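Halogenase (Chondromyces crocatus, PDB 3E1T) is an FAD-dependent halogenase that probably introduces the chlorine atom during the biosynthesis of the chondrochlorens. Local coordinates at residues R201-A204 with P205-G208; C259-I262 with K263-A267; R342-E345 with E346-R349; I383-E386 with E387-N390. One frame throughout, in Å; residues are numbered along the deposited sequence.

The four contacts are local and follow one another along the chain. Interactions 1 and 2 are neighbours, their centres about 15 Å apart. Loop 201-208, between strands 189-197 and 210-215, meets helix 260-266 where Leu202 CD2 lies 3.5 Å from Tyr265 OH, and both border the mixed sheet. Interaction 3, about 46 Å from interaction 2 between centres, is on helix 340-368, on the opposite side of the chain's centre; its aromatic residues reach strand 298-300, edging the parallel sheet. Interaction 4 starts helix 386-397 at the surface, about 35 Å from interaction 3 between centres. Two contacts pack around the mixed sheet, one beside the parallel sheet, and one at the exposed start of a helix.

Interaction 1. Residues R201-A204 with P205-G208; sequences RLPA and PRQG
Leu202 and Arg206 make the close-packed side of this tight turn. CB of Leu202 rests 3.3 Å from the carbonyl O of Arg206, and the guanidinium of Arg206 folds back so that NH2 comes 3.9 Å from Pro203 CD and 4.1 Å from Leu202 CD2. A bend in the arginine chain (chi3 41°) brings it there, with Pro203 O over one face of the guanidinium. Residues Pro203 to Arg206 form a type II' beta turn, closed by Arg206 N giving a hydrogen bond of 2.9 Å to Pro203 O in the carbonyl plane. Ala204 occupies the second position with a positive phi of 59°, a place more often taken by glycine, whereas the ring of Pro205 suits the negative phi required next. The other side is looser: Pro203, Ala204, Pro205 and Gln207 are exposed. At the base of the turn, away from this tip, a water joins the two arms, accepting from Leu202 N at 2.9 Å and donating to Gln207 O at 2.6 Å. A leucine in place of Arg206 would probably leave Thr80 OG1 without its guanidinium donor and uncover the flank of Pro203. The turn lies between strands 189-197 and 210-215. Arg206 ties it to Thr80 on strand 75-82, while Arg201 packs on Tyr222 and Pro224 of strand 218-224 and bonds through NH2 to Ser226 O and through NH1 to Thr230 OG1.

Interaction 2. Residues C259-I262 with K263-A267; sequences CPII and KEYLA
The phenol ring of Tyr265 lies beside Ile261, one turn earlier in helix 260-266; both side chains point the same way, with CE1 3.7 Å from Ile261 CG1. CG of Glu264 sits at the ring's edge, in its plane, Tyr222 of strand 218-224 makes an edge-to-face pair with it, and Ile261 O approaches obliquely, 3.1 Å from Tyr265 CD1. Ile261 sends CG1 anti to its backbone N (chi1 -177°), which lays the ethyl arm alongside the ring. A serine in place of Tyr265 would probably strip Ile261 of this neighbour and leave Tyr222 without its ring partner. The next pair repeats the spacing: Ile262 CG2 lies 3.8 Å from Leu266 CD1, and these buried aliphatic chains pack against Tyr222 and Ile256. The solvent side carries Lys263 and Glu264, the latter in a salt bridge from OE2 to Lys200 NZ. Cys259 is the N-cap residue, and Pro260 suits the first turn, where a helix asks no N-H of its residues. Lys263 N bonds to Cys259 O at 2.8 Å almost straight (171°), whereas Leu266 N reaches Ile262 O at 3.1 Å with an angle of only 137°.

Interaction 3. Residues R342-E345 with E346-R349; sequences RCFE and EFER
Phe344 and Phe347 meet where CD1 of the first comes 4.1 Å from CD2 of the second, their side chains crossing at a slant. Their different first torsions make this possible. Phe344 keeps CG beside its own backbone N, while Phe347 swings CG well short of a true anti position to N (chi1 151°), bringing CD2 to 3.6 Å from the carbonyl O of Phe344. On a different flank, Glu346 and Arg349 fold towards each other. The glutamate chain turns at chi2 (67°) and the arginine chain at chi3 (also 67°), so the guanidinium presents its side to the carboxylate: NE donates to Glu346 OE1 at 3.1 Å and NH2 to OE2 at 2.8 Å. Both oxygens lie close to the guanidinium plane, yet each is approached from above the plane of the carboxylate. Glu346 OE2 has a second cationic partner in Arg350 NE.

The frame is the long helix 340-368, amphipathic here: Cys343, Phe344 and Phe347 are buried, while Arg342 and Glu345 lie on the exposed side. Phe347 reaches Leu325 and Val326 of helix 315-333, and both phenylalanines touch Ala299 of strand 298-300, a small residue that leaves room for both side chains. Glu348, its chain extended beyond CG, reaches away from the turn, with OE2 accepting from Phe293 N and OE1 in a salt bridge with Arg352 NE.

Interaction 4. Residues I383-E386 with E387-N390; sequences INTE and ERAN
Asn384 and Arg388 cross at about a right angle just before and within the first turn of helix 386-397, for which Thr385 is the N-cap residue. The amide of Asn384 lies over one face of the guanidinium, offset toward its rim, with the two planes 43° apart. Asn384 CG lies 3.8 Å from Arg388 CG. The arginine is led back over the helix start because its CG stands beside the backbone N and its chain bends at chi3 (-58°). The same fold takes NE past the backbone of Thr385, 3.7 Å from its CA.

Thr385 makes no capping bond with its side chain. Its carbonyl starts the helical hydrogen bonding, Ala389 N donating to Thr385 O at 2.9 Å. A water donates to Asn384 O at 2.6 Å and accepts only weakly from Glu387 N, so it partly serves the first turn. Two acidic residues, Glu386 and Glu387, open the helix, a placement likely to suit the positive end of its dipole, and small Ala389 fits near the carbonyls of Thr385 and Glu386, with CB 3.7 Å from Glu386 O.

This is surface packing where the loop after helix 375-378 runs into helix 386-397. Asn390 donates twice to one acceptor: its backbone N at 3.1 Å and its side-chain ND2 at 2.9 Å both reach Glu386 O, from opposite faces of the carbonyl plane, ND2 standing 41° out of it.

Interaction 1. Residues R201-A204 with P205-G208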
loop_
_atom_site.group_PDB
_atom_site.type_symbol
_atom_site.label_atom_id
_atom_site.label_comp_id
_atom_site.label_asym_id
_atom_site.label_seq_id
_atom_site.Cartn_x
_atom_site.Cartn_y
_atom_site.Cartn_z
ATOM N N ARG A 201 -14.366 6.177 19.999
ATOM C CA ARG A 201 -14.660 6.179 18.577
ATOM C C ARG A 201 -15.055 7.573 18.092
ATOM O O ARG A 201 -15.432 8.444 18.888
ATOM C CB ARG A 201 -15.769 5.170 18.276
ATOM C CG ARG A 201 -15.423 3.722 18.652
ATOM C CD ARG A 201 -14.847 3.002 17.454
ATOM N NE ARG A 201 -14.269 1.691 17.757
ATOM C CZ ARG A 201 -13.025 1.495 18.187
ATOM N NH1 ARG A 201 -12.219 2.523 18.405
ATOM N NH2 ARG A 201 -12.582 0.267 18.390
ATOM N N LEU A 202 -14.952 7.778 16.781
ATOM C CA LEU A 202 -15.412 9.010 16.145
ATOM C C LEU A 202 -16.935 9.153 16.281
ATOM O O LEU A 202 -17.645 8.143 16.384
ATOM C CB LEU A 202 -14.980 9.053 14.672
ATOM C CG LEU A 202 -13.483 9.269 14.377
ATOM C CD1 LEU A 202 -13.183 8.965 12.924
ATOM C CD2 LEU A 202 -13.000 10.679 14.731
ATOM N N PRO A 203 -17.437 10.406 16.275
ATOM C CA PRO A 203 -18.850 10.712 16.526
ATOM C C PRO A 203 -19.785 10.292 15.399
ATOM O O PRO A 203 -19.355 9.648 14.440
ATOM C CB PRO A 203 -18.876 12.248 16.632
ATOM C CG PRO A 203 -17.465 12.705 16.648
ATOM C CD PRO A 203 -16.648 11.626 16.017
ATOM N N ALA A 204 -21.059 10.680 15.537
ATOM C CA ALA A 204 -22.061 10.635 14.463
ATOM C C ALA A 204 -22.235 9.212 13.938
ATOM O O ALA A 204 -22.216 8.275 14.747
ATOM C CB ALA A 204 -21.694 11.617 13.355
ATOM N N PRO A 205 -22.417 9.036 12.603
ATOM C CA PRO A 205 -22.362 7.690 12.037
ATOM C C PRO A 205 -20.945 7.309 11.563
ATOM O O PRO A 205 -20.790 6.410 10.737
ATOM C CB PRO A 205 -23.302 7.797 10.838
ATOM C CG PRO A 205 -23.159 9.215 10.373
ATOM C CD PRO A 205 -22.707 10.038 11.558
ATOM N N ARG A 206 -19.932 7.993 12.089
ATOM C CA ARG A 206 -18.566 7.878 11.593
ATOM C C ARG A 206 -17.655 7.035 12.478
ATOM O O ARG A 206 -16.427 7.142 12.379
ATOM C CB ARG A 206 -17.960 9.270 11.424
ATOM C CG ARG A 206 -18.355 9.969 10.139
ATOM C CD ARG A 206 -18.136 11.472 10.222
ATOM N NE ARG A 206 -16.889 11.841 10.900
ATOM C CZ ARG A 206 -16.807 12.608 11.989
ATOM N NH1 ARG A 206 -17.903 13.113 12.553
ATOM N NH2 ARG A 206 -15.617 12.880 12.513
ATOM N N GLN A 207 -18.244 6.195 13.328
ATOM C CA GLN A 207 -17.471 5.387 14.280
ATOM C C GLN A 207 -16.404 4.518 13.606
ATOM O O GLN A 207 -15.377 4.219 14.211
ATOM C CB GLN A 207 -18.388 4.490 15.118
ATOM C CG GLN A 207 -19.446 5.222 15.939
ATOM C CD GLN A 207 -20.777 5.322 15.215
ATOM O OE1 GLN A 207 -20.829 5.690 14.040
ATOM N NE2 GLN A 207 -21.869 4.985 15.915
ATOM N N GLY A 208 -16.663 4.120 12.359
ATOM C CA GLY A 208 -15.817 3.164 11.638
ATOM C C GLY A 208 -14.830 3.805 10.684
ATOM O O GLY A 208 -14.066 3.099 10.003
HETATM O O HOH W 1 -13.521 5.689 15.311
#

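Interaction 2. Residues C259-I262 with K263-A267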
loop_
_atom_site.group_PDB
_atom_site.type_symbol
_atom_site.label_atom_id
_atom_site.label_comp_id
_atom_site.label_asym_id
_atom_site.label_seq_id
_atom_site.Cartn_x
_atom_site.Cartn_y
_atom_site.Cartn_z
ATOM N N CYS A 259 -0.074 13.855 21.474
ATOM C CA CYS A 259 -1.077 14.097 20.441
ATOM C C CYS A 259 -2.475 14.131 21.071
ATOM O O CYS A 259 -3.087 13.083 21.273
ATOM C CB CYS A 259 -0.997 13.025 19.347
ATOM S SG CYS A 259 -2.175 13.270 17.997
ATOM N N PRO A 260 -2.971 15.338 21.408
ATOM C CA PRO A 260 -4.258 15.521 22.101
ATOM C C PRO A 260 -5.393 14.548 21.739
ATOM O O PRO A 260 -5.875 13.828 22.626
ATOM C CB PRO A 260 -4.621 16.962 21.757
ATOM C CG PRO A 260 -3.301 17.645 21.758
ATOM C CD PRO A 260 -2.301 16.637 21.189
ATOM N N ILE A 261 -5.815 14.512 20.472
ATOM C CA ILE A 261 -6.922 13.628 20.085
ATOM C C ILE A 261 -6.641 12.149 20.378
ATOM O O ILE A 261 -7.531 11.427 20.837
ATOM C CB ILE A 261 -7.407 13.834 18.617
ATOM C CG1 ILE A 261 -8.617 12.934 18.321
ATOM C CG2 ILE A 261 -6.277 13.591 17.609
ATOM C CD1 ILE A 261 -9.531 13.449 17.214
ATOM N N ILE A 262 -5.405 11.713 20.139
ATOM C CA ILE A 262 -5.028 10.324 20.392
ATOM C C ILE A 262 -4.948 10.062 21.895
ATOM O O ILE A 262 -5.382 9.005 22.365
ATOM C CB ILE A 262 -3.684 9.940 19.696
ATOM C CG1 ILE A 262 -3.750 10.179 18.175
ATOM C CG2 ILE A 262 -3.269 8.500 20.041
ATOM C CD1 ILE A 262 -4.907 9.487 17.429
ATOM N N LYS A 263 -4.398 11.021 22.640
ATOM C CA LYS A 263 -4.359 10.928 24.106
ATOM C C LYS A 263 -5.760 10.712 24.688
ATOM O O LYS A 263 -5.971 9.816 25.517
ATOM C CB LYS A 263 -3.709 12.173 24.730
ATOM C CG LYS A 263 -3.577 12.088 26.263
ATOM C CD LYS A 263 -2.599 13.106 26.819
ATOM C CE LYS A 263 -2.708 13.232 28.349
ATOM N NZ LYS A 263 -2.678 11.919 29.076
ATOM N N GLU A 264 -6.718 11.511 24.235
ATOM C CA GLU A 264 -8.082 11.389 24.746
ATOM C C GLU A 264 -8.790 10.108 24.280
ATOM O O GLU A 264 -9.453 9.436 25.077
ATOM C CB GLU A 264 -8.908 12.659 24.489
ATOM C CG GLU A 264 -9.449 12.842 23.095
ATOM C CD GLU A 264 -10.792 13.573 23.095
ATOM O OE1 GLU A 264 -10.819 14.774 22.745
ATOM O OE2 GLU A 264 -11.818 12.947 23.450
ATOM N N TYR A 265 -8.615 9.734 23.013
ATOM C CA TYR A 265 -9.266 8.528 22.514
ATOM C C TYR A 265 -8.759 7.262 23.190
ATOM O O TYR A 265 -9.486 6.264 23.246
ATOM C CB TYR A 265 -9.157 8.422 20.989
ATOM C CG TYR A 265 -10.222 9.196 20.239
ATOM C CD1 TYR A 265 -10.500 10.525 20.557
ATOM C CD2 TYR A 265 -10.942 8.606 19.207
ATOM C CE1 TYR A 265 -11.461 11.243 19.879
ATOM C CE2 TYR A 265 -11.922 9.319 18.520
ATOM C CZ TYR A 265 -12.169 10.642 18.864
ATOM O OH TYR A 265 -13.120 11.368 18.197
ATOM N N LEU A 266 -7.534 7.301 23.716
ATOM C CA LEU A 266 -6.946 6.116 24.361
ATOM C C LEU A 266 -6.957 6.132 25.893
ATOM O O LEU A 266 -6.594 5.132 26.528
ATOM C CB LEU A 266 -5.527 5.834 23.834
ATOM C CG LEU A 266 -5.399 5.411 22.358
ATOM C CD1 LEU A 266 -3.943 5.243 21.980
ATOM C CD2 LEU A 266 -6.185 4.133 22.021
ATOM N N ALA A 267 -7.389 7.247 26.478
ATOM C CA ALA A 267 -7.538 7.351 27.932
ATOM C C ALA A 267 -8.339 6.190 28.554
ATOM O O ALA A 267 -7.900 5.627 29.560
ATOM C CB ALA A 267 -8.121 8.720 28.337
#

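Interaction 3. Residues R342-E345 with E346-R349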
loop_
_atom_site.group_PDB
_atom_site.type_symbol
_atom_site.label_atom_id
_atom_site.label_comp_id
_atom_site.label_asym_id
_atom_site.label_seq_id
_atom_site.Cartn_x
_atom_site.Cartn_y
_atom_site.Cartn_z
ATOM N N ARG A 342 3.954 -6.292 -25.166
ATOM C CA ARG A 342 2.810 -5.375 -25.170
ATOM C C ARG A 342 2.019 -5.448 -23.866
ATOM O O ARG A 342 1.645 -4.415 -23.309
ATOM C CB ARG A 342 1.882 -5.597 -26.376
ATOM C CG ARG A 342 0.651 -4.690 -26.360
ATOM C CD ARG A 342 -0.060 -4.578 -27.708
ATOM N NE ARG A 342 -0.818 -3.325 -27.792
ATOM C CZ ARG A 342 -1.705 -3.017 -28.739
ATOM N NH1 ARG A 342 -1.982 -3.869 -29.727
ATOM N NH2 ARG A 342 -2.328 -1.843 -28.693
ATOM N N CYS A 343 1.795 -6.662 -23.374
ATOM C CA CYS A 343 0.981 -6.865 -22.179
ATOM C C CYS A 343 1.671 -6.463 -20.862
ATOM O O CYS A 343 1.032 -5.886 -19.975
ATOM C CB CYS A 343 0.461 -8.301 -22.125
ATOM S SG CYS A 343 -0.897 -8.572 -23.292
ATOM N N PHE A 344 2.961 -6.763 -20.737
ATOM C CA PHE A 344 3.683 -6.423 -19.515
ATOM C C PHE A 344 4.157 -4.962 -19.507
ATOM O O PHE A 344 4.314 -4.364 -18.442
ATOM C CB PHE A 344 4.811 -7.414 -19.246
ATOM C CG PHE A 344 4.329 -8.747 -18.724
ATOM C CD1 PHE A 344 4.268 -8.989 -17.357
ATOM C CD2 PHE A 344 3.919 -9.751 -19.604
ATOM C CE1 PHE A 344 3.823 -10.221 -16.860
ATOM C CE2 PHE A 344 3.467 -10.984 -19.130
ATOM C CZ PHE A 344 3.424 -11.227 -17.747
ATOM N N GLU A 345 4.345 -4.382 -20.690
ATOM C CA GLU A 345 4.584 -2.947 -20.802
ATOM C C GLU A 345 3.345 -2.161 -20.378
ATOM O O GLU A 345 3.461 -1.120 -19.735
ATOM C CB GLU A 345 4.988 -2.560 -22.221
ATOM C CG GLU A 345 6.456 -2.782 -22.525
ATOM C CD GLU A 345 6.821 -2.384 -23.947
ATOM O OE1 GLU A 345 5.939 -2.482 -24.848
ATOM O OE2 GLU A 345 7.993 -1.976 -24.163
ATOM N N GLU A 346 2.167 -2.677 -20.721
ATOM C CA GLU A 346 0.900 -2.073 -20.311
ATOM C C GLU A 346 0.690 -2.154 -18.803
ATOM O O GLU A 346 0.237 -1.198 -18.175
ATOM C CB GLU A 346 -0.274 -2.729 -21.041
ATOM C CG GLU A 346 -1.615 -1.993 -20.874
ATOM C CD GLU A 346 -1.643 -0.617 -21.549
ATOM O OE1 GLU A 346 -0.603 -0.153 -22.080
ATOM O OE2 GLU A 346 -2.717 0.015 -21.537
ATOM N N PHE A 347 0.999 -3.317 -18.238
ATOM C CA PHE A 347 0.988 -3.522 -16.814
ATOM C C PHE A 347 1.835 -2.466 -16.060
ATOM O O PHE A 347 1.322 -1.792 -15.175
ATOM C CB PHE A 347 1.499 -4.939 -16.522
ATOM C CG PHE A 347 2.191 -5.084 -15.194
ATOM C CD1 PHE A 347 1.547 -4.744 -14.012
ATOM C CD2 PHE A 347 3.481 -5.577 -15.131
ATOM C CE1 PHE A 347 2.175 -4.900 -12.790
ATOM C CE2 PHE A 347 4.119 -5.729 -13.922
ATOM C CZ PHE A 347 3.456 -5.390 -12.734
ATOM N N GLU A 348 3.116 -2.344 -16.411
ATOM C CA GLU A 348 4.012 -1.377 -15.772
ATOM C C GLU A 348 3.540 0.076 -15.949
ATOM O O GLU A 348 3.564 0.868 -14.998
ATOM C CB GLU A 348 5.458 -1.557 -16.249
ATOM C CG GLU A 348 6.464 -0.733 -15.420
ATOM C CD GLU A 348 7.884 -1.235 -15.467
ATOM O OE1 GLU A 348 8.805 -0.387 -15.375
ATOM O OE2 GLU A 348 8.096 -2.468 -15.532
ATOM N N ARG A 349 3.074 0.407 -17.152
ATOM C CA ARG A 349 2.598 1.747 -17.453
ATOM C C ARG A 349 1.424 2.129 -16.545
ATOM O O ARG A 349 1.464 3.156 -15.892
ATOM C CB ARG A 349 2.190 1.838 -18.928
ATOM C CG ARG A 349 1.877 3.243 -19.398
ATOM C CD ARG A 349 1.273 3.234 -20.818
ATOM N NE ARG A 349 -0.055 2.614 -20.853
ATOM C CZ ARG A 349 -1.201 3.269 -20.644
ATOM N NH1 ARG A 349 -1.197 4.574 -20.370
ATOM N NH2 ARG A 349 -2.354 2.616 -20.706
#

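Interaction 4. Residues I383-E386 with E387-N390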
loop_
_atom_site.group_PDB
_atom_site.type_symbol
_atom_site.label_atom_id
_atom_site.label_comp_id
_atom_site.label_asym_id
_atom_site.label_seq_id
_atom_site.Cartn_x
_atom_site.Cartn_y
_atom_site.Cartn_z
ATOM N N ILE A 383 9.518 21.154 -2.712
ATOM C CA ILE A 383 10.710 21.916 -3.058
ATOM C C ILE A 383 10.457 22.594 -4.393
ATOM O O ILE A 383 10.445 21.954 -5.451
ATOM C CB ILE A 383 11.994 21.040 -3.036
ATOM C CG1 ILE A 383 12.415 20.807 -1.578
ATOM C CG2 ILE A 383 13.139 21.707 -3.798
ATOM C CD1 ILE A 383 13.362 19.654 -1.361
ATOM N N ASN A 384 10.229 23.903 -4.307
ATOM C CA ASN A 384 9.789 24.713 -5.438
ATOM C C ASN A 384 10.929 25.393 -6.218
ATOM O O ASN A 384 11.411 24.837 -7.216
ATOM C CB ASN A 384 8.693 25.716 -5.016
ATOM C CG ASN A 384 8.962 26.389 -3.654
ATOM O OD1 ASN A 384 8.155 27.202 -3.195
ATOM N ND2 ASN A 384 10.086 26.053 -3.013
ATOM N N THR A 385 11.363 26.568 -5.754
ATOM C CA THR A 385 12.333 27.418 -6.469
ATOM C C THR A 385 11.702 28.052 -7.713
ATOM O O THR A 385 11.575 29.278 -7.793
ATOM C CB THR A 385 13.641 26.667 -6.862
ATOM O OG1 THR A 385 14.149 25.946 -5.734
ATOM C CG2 THR A 385 14.706 27.650 -7.361
ATOM N N GLU A 386 11.298 27.210 -8.665
ATOM C CA GLU A 386 10.772 27.664 -9.952
ATOM C C GLU A 386 9.435 28.395 -9.810
ATOM O O GLU A 386 9.141 29.310 -10.584
ATOM C CB GLU A 386 10.648 26.490 -10.932
ATOM C CG GLU A 386 10.555 26.891 -12.406
ATOM C CD GLU A 386 11.907 27.201 -13.044
ATOM O OE1 GLU A 386 12.931 27.255 -12.321
ATOM O OE2 GLU A 386 11.945 27.392 -14.280
ATOM N N GLU A 387 8.631 27.995 -8.827
ATOM C CA GLU A 387 7.394 28.715 -8.535
ATOM C C GLU A 387 7.702 30.079 -7.910
ATOM O O GLU A 387 7.015 31.061 -8.184
ATOM C CB GLU A 387 6.458 27.896 -7.636
ATOM C CG GLU A 387 5.063 28.506 -7.491
ATOM C CD GLU A 387 4.061 27.582 -6.820
ATOM O OE1 GLU A 387 2.936 27.453 -7.356
ATOM O OE2 GLU A 387 4.388 26.988 -5.764
ATOM N N ARG A 388 8.747 30.128 -7.089
ATOM C CA ARG A 388 9.166 31.360 -6.429
ATOM C C ARG A 388 9.745 32.366 -7.420
ATOM O O ARG A 388 9.564 33.577 -7.261
ATOM C CB ARG A 388 10.173 31.059 -5.314
ATOM C CG ARG A 388 9.633 30.111 -4.244
ATOM C CD ARG A 388 10.575 29.980 -3.053
ATOM N NE ARG A 388 11.911 29.516 -3.434
ATOM C CZ ARG A 388 12.769 28.931 -2.601
ATOM N NH1 ARG A 388 12.431 28.719 -1.332
ATOM N NH2 ARG A 388 13.964 28.545 -3.041
ATOM N N ALA A 389 10.446 31.858 -8.434
ATOM C CA ALA A 389 10.913 32.677 -9.547
ATOM C C ALA A 389 9.711 33.234 -10.311
ATOM O O ALA A 389 9.663 34.423 -10.615
ATOM C CB ALA A 389 11.810 31.866 -10.469
ATOM N N ASN A 390 8.744 32.365 -10.602
ATOM C CA ASN A 390 7.488 32.756 -11.250
ATOM C C ASN A 390 6.698 33.818 -10.480
ATOM O O ASN A 390 6.156 34.744 -11.082
ATOM C CB ASN A 390 6.601 31.528 -11.497
ATOM C CG ASN A 390 6.843 30.889 -12.855
ATOM O OD1 ASN A 390 6.503 31.460 -13.897
ATOM N ND2 ASN A 390 7.414 29.688 -12.851
HETATM O O HOH W 2 9.288 24.684 -8.633
#